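Local structure of phosphoenolpyruvate--glycerone phosphotransferase (Enterococcus faecalis, 3B48) at residues D56-A61 and R65-F70. The protein probably serves as the phosphoryl donor of a dihydroxyacetone kinase complex, passing on a phosphoryl group that originates from phosphoenolpyruvate. Sequence-based numbering, arbitrary orientation.
Sequences DTINEA and REFLIF
The guanidinium of Arg65 is gripped from strand 6-11, NE by a salt bridge to Asp7 and NH2 by a weak hydrogen bond to the carbonyl of Ala6, while its aliphatic stem turns to the end of helix 51-60, CG lying 4.3 Å from Ala61 CB. Between the segments themselves the contact is apolar and centres on the Phe67 ring. Ile58 sets its terminal methyl over one face in a CH-pi contact: CD1 stands 3.6 Å from the ring centroid and 23° off the normal, displaced toward the rim on the side where the ring joins CB, 3.4 Å from Phe67 CG. With CG1 beside the backbone N (chi1 -49°), Ile58 bends this branch to the strand, and its other branch, CG2, approaches CE2 of Phe67 at 3.9 Å. The opposite face is covered near its rim by Arg65 CB, 3.5 Å above the plane, so that the ring is sandwiched between a helix residue and a residue of its own segment. This packing joins helix 51-60 to strand 66-71 within a parallel sheet of order 2-1-3-4; a short loop leads from the helix into the strand, as part of the alpha/beta fold of the PTS mannose-type EIIA family. Ala61, the first residue to leave helical geometry, closes the outer edge of the phenyl group; its CB lies near the ring plane, 3.7 Å from Phe67 CE1 and equally close to CZ. Leu9 of strand 6-11 touches both Ile58 and Phe67.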
ATOM      1  N   ASP B  56       4.133 -20.269 -10.159  1.00 26.76           N
ATOM      2  CA  ASP B  56       3.965 -21.403  -9.253  1.00 26.74           C
ATOM      3  C   ASP B  56       2.652 -21.327  -8.439  1.00 26.75           C
ATOM      4  O   ASP B  56       1.943 -22.309  -8.330  1.00 27.18           O
ATOM      5  CB  ASP B  56       5.148 -21.499  -8.300  1.00 27.07           C
ATOM      6  CG  ASP B  56       6.432 -21.957  -8.981  1.00 29.33           C
ATOM      7  OD1 ASP B  56       6.384 -22.714  -9.992  1.00 29.80           O
ATOM      8  OD2 ASP B  56       7.506 -21.559  -8.477  1.00 31.24           O
ATOM      9  N   THR B  57       2.336 -20.160  -7.881  1.00 26.71           N
ATOM     10  CA  THR B  57       1.088 -19.972  -7.147  1.00 27.07           C
ATOM     11  C   THR B  57      -0.136 -20.316  -7.995  1.00 26.92           C
ATOM     12  O   THR B  57      -0.965 -21.121  -7.572  1.00 27.26           O
ATOM     13  CB  THR B  57       1.003 -18.543  -6.565  1.00 27.43           C
ATOM     14  OG1 THR B  57       2.110 -18.335  -5.672  1.00 25.96           O
ATOM     15  CG2 THR B  57      -0.285 -18.351  -5.835  1.00 28.04           C
ATOM     16  N   ILE B  58      -0.231 -19.746  -9.196  1.00 27.03           N
ATOM     17  CA  ILE B  58      -1.299 -20.120 -10.136  1.00 27.71           C
ATOM     18  C   ILE B  58      -1.276 -21.615 -10.521  1.00 28.11           C
ATOM     19  O   ILE B  58      -2.312 -22.268 -10.579  1.00 28.41           O
ATOM     20  CB  ILE B  58      -1.253 -19.304 -11.452  1.00 28.24           C
ATOM     21  CG1 ILE B  58      -1.124 -17.783 -11.231  1.00 26.68           C
ATOM     22  CG2 ILE B  58      -2.362 -19.762 -12.440  1.00 26.89           C
ATOM     23  CD1 ILE B  58      -2.133 -17.169 -10.409  1.00 28.80           C
ATOM     24  N   ASN B  59      -0.094 -22.151 -10.778  1.00 28.64           N
ATOM     25  CA  ASN B  59       0.023 -23.559 -11.117  1.00 29.27           C
ATOM     26  C   ASN B  59      -0.323 -24.507  -9.943  1.00 29.62           C
ATOM     27  O   ASN B  59      -0.779 -25.622 -10.166  1.00 29.82           O
ATOM     28  CB  ASN B  59       1.405 -23.869 -11.702  1.00 29.58           C
ATOM     29  CG  ASN B  59       1.466 -23.675 -13.222  1.00 31.13           C
ATOM     30  OD1 ASN B  59       0.472 -23.862 -13.934  1.00 31.54           O
ATOM     31  ND2 ASN B  59       2.643 -23.322 -13.722  1.00 31.96           N
ATOM     32  N   GLU B  60      -0.124 -24.051  -8.710  1.00 29.46           N
ATOM     33  CA  GLU B  60      -0.352 -24.881  -7.531  1.00 30.22           C
ATOM     34  C   GLU B  60      -1.798 -24.791  -7.025  1.00 30.05           C
ATOM     35  O   GLU B  60      -2.243 -25.634  -6.248  1.00 29.67           O
ATOM     36  CB  GLU B  60       0.655 -24.533  -6.416  1.00 30.19           C
ATOM     37  CG  GLU B  60       2.016 -25.216  -6.609  1.00 32.81           C
ATOM     38  CD  GLU B  60       3.227 -24.362  -6.200  1.00 35.45           C
ATOM     39  OE1 GLU B  60       3.057 -23.212  -5.719  1.00 37.24           O
ATOM     40  OE2 GLU B  60       4.369 -24.856  -6.370  1.00 36.88           O
ATOM     41  N   ALA B  61      -2.520 -23.777  -7.497  1.00 30.18           N
ATOM     42  CA  ALA B  61      -3.923 -23.551  -7.142  1.00 29.93           C
ATOM     43  C   ALA B  61      -4.873 -24.397  -8.005  1.00 30.25           C
ATOM     44  O   ALA B  61      -4.461 -24.963  -9.015  1.00 29.51           O
ATOM     45  CB  ALA B  61      -4.263 -22.059  -7.274  1.00 29.49           C
ATOM     46  N   ARG B  65     -10.320 -20.892  -9.905  1.00 28.18           N
ATOM     47  CA  ARG B  65     -10.125 -19.571  -9.324  1.00 28.45           C
ATOM     48  C   ARG B  65      -9.991 -18.437 -10.367  1.00 28.62           C
ATOM     49  O   ARG B  65      -9.455 -18.609 -11.474  1.00 28.12           O
ATOM     50  CB  ARG B  65      -8.867 -19.512  -8.422  1.00 28.67           C
ATOM     51  CG  ARG B  65      -8.398 -20.796  -7.738  1.00 28.57           C
ATOM     52  CD  ARG B  65      -9.307 -21.254  -6.628  1.00 28.53           C
ATOM     53  NE  ARG B  65      -9.366 -20.316  -5.512  1.00 29.15           N
ATOM     54  CZ  ARG B  65      -9.934 -20.569  -4.338  1.00 28.92           C
ATOM     55  NH1 ARG B  65     -10.493 -21.753  -4.104  1.00 32.03           N
ATOM     56  NH2 ARG B  65      -9.941 -19.640  -3.397  1.00 28.61           N
ATOM     57  N   GLU B  66     -10.475 -17.267  -9.968  1.00 28.51           N
ATOM     58  CA  GLU B  66     -10.083 -15.995 -10.574  1.00 28.96           C
ATOM     59  C   GLU B  66      -8.925 -15.428  -9.798  1.00 27.73           C
ATOM     60  O   GLU B  66      -8.997 -15.326  -8.573  1.00 27.84           O
ATOM     61  CB  GLU B  66     -11.244 -15.000 -10.525  1.00 29.00           C
ATOM     62  CG  GLU B  66     -12.504 -15.599 -11.101  1.00 31.33           C
ATOM     63  CD  GLU B  66     -12.333 -16.005 -12.561  1.00 33.97           C
ATOM     64  OE1 GLU B  66     -11.440 -15.429 -13.246  1.00 32.74           O
ATOM     65  OE2 GLU B  66     -13.109 -16.882 -13.013  1.00 35.59           O
ATOM     66  N   PHE B  67      -7.856 -15.073 -10.499  1.00 27.55           N
ATOM     67  CA  PHE B  67      -6.638 -14.585  -9.829  1.00 26.96           C
ATOM     68  C   PHE B  67      -6.437 -13.105 -10.075  1.00 27.31           C
ATOM     69  O   PHE B  67      -6.213 -12.684 -11.226  1.00 26.86           O
ATOM     70  CB  PHE B  67      -5.393 -15.353 -10.275  1.00 26.84           C
ATOM     71  CG  PHE B  67      -5.483 -16.849 -10.066  1.00 25.83           C
ATOM     72  CD1 PHE B  67      -5.172 -17.417  -8.820  1.00 25.17           C
ATOM     73  CD2 PHE B  67      -5.850 -17.690 -11.123  1.00 24.20           C
ATOM     74  CE1 PHE B  67      -5.248 -18.783  -8.619  1.00 24.66           C
ATOM     75  CE2 PHE B  67      -5.937 -19.058 -10.948  1.00 24.54           C
ATOM     76  CZ  PHE B  67      -5.635 -19.623  -9.702  1.00 25.84           C
ATOM     77  N   LEU B  68      -6.507 -12.344  -8.980  1.00 27.30           N
ATOM     78  CA  LEU B  68      -6.340 -10.872  -8.967  1.00 28.40           C
ATOM     79  C   LEU B  68      -4.954 -10.454  -8.509  1.00 28.01           C
ATOM     80  O   LEU B  68      -4.546 -10.743  -7.369  1.00 27.78           O
ATOM     81  CB  LEU B  68      -7.393 -10.214  -8.064  1.00 28.05           C
ATOM     82  CG  LEU B  68      -8.829 -10.755  -8.080  1.00 30.57           C
ATOM     83  CD1 LEU B  68      -9.782  -9.716  -7.501  1.00 32.98           C
ATOM     84  CD2 LEU B  68      -9.329 -11.255  -9.452  1.00 31.05           C
ATOM     85  N   ILE B  69      -4.221  -9.805  -9.408  1.00 28.78           N
ATOM     86  CA  ILE B  69      -2.808  -9.446  -9.162  1.00 28.06           C
ATOM     87  C   ILE B  69      -2.614  -7.957  -8.843  1.00 27.40           C
ATOM     88  O   ILE B  69      -2.926  -7.111  -9.672  1.00 27.55           O
ATOM     89  CB  ILE B  69      -1.854  -9.914 -10.337  1.00 29.17           C
ATOM     90  CG1 ILE B  69      -1.567 -11.419 -10.253  1.00 28.43           C
ATOM     91  CG2 ILE B  69      -0.509  -9.251 -10.246  1.00 27.19           C
ATOM     92  CD1 ILE B  69      -2.660 -12.308 -10.738  1.00 27.02           C
ATOM     93  N   PHE B  70      -2.148  -7.668  -7.624  1.00 26.14           N
ATOM     94  CA  PHE B  70      -1.773  -6.328  -7.199  1.00 26.47           C
ATOM     95  C   PHE B  70      -0.238  -6.201  -7.016  1.00 26.68           C
ATOM     96  O   PHE B  70       0.409  -7.101  -6.481  1.00 26.63           O
ATOM     97  CB  PHE B  70      -2.474  -5.933  -5.894  1.00 24.76           C
ATOM     98  CG  PHE B  70      -3.956  -6.089  -5.931  1.00 26.59           C
ATOM     99  CD1 PHE B  70      -4.783  -4.973  -5.982  1.00 25.71           C
ATOM    100  CD2 PHE B  70      -4.541  -7.353  -5.938  1.00 24.16           C
ATOM    101  CE1 PHE B  70      -6.157  -5.120  -6.035  1.00 26.92           C
ATOM    102  CE2 PHE B  70      -5.928  -7.491  -5.964  1.00 24.34           C
ATOM    103  CZ  PHE B  70      -6.727  -6.382  -6.026  1.00 24.19           C
TER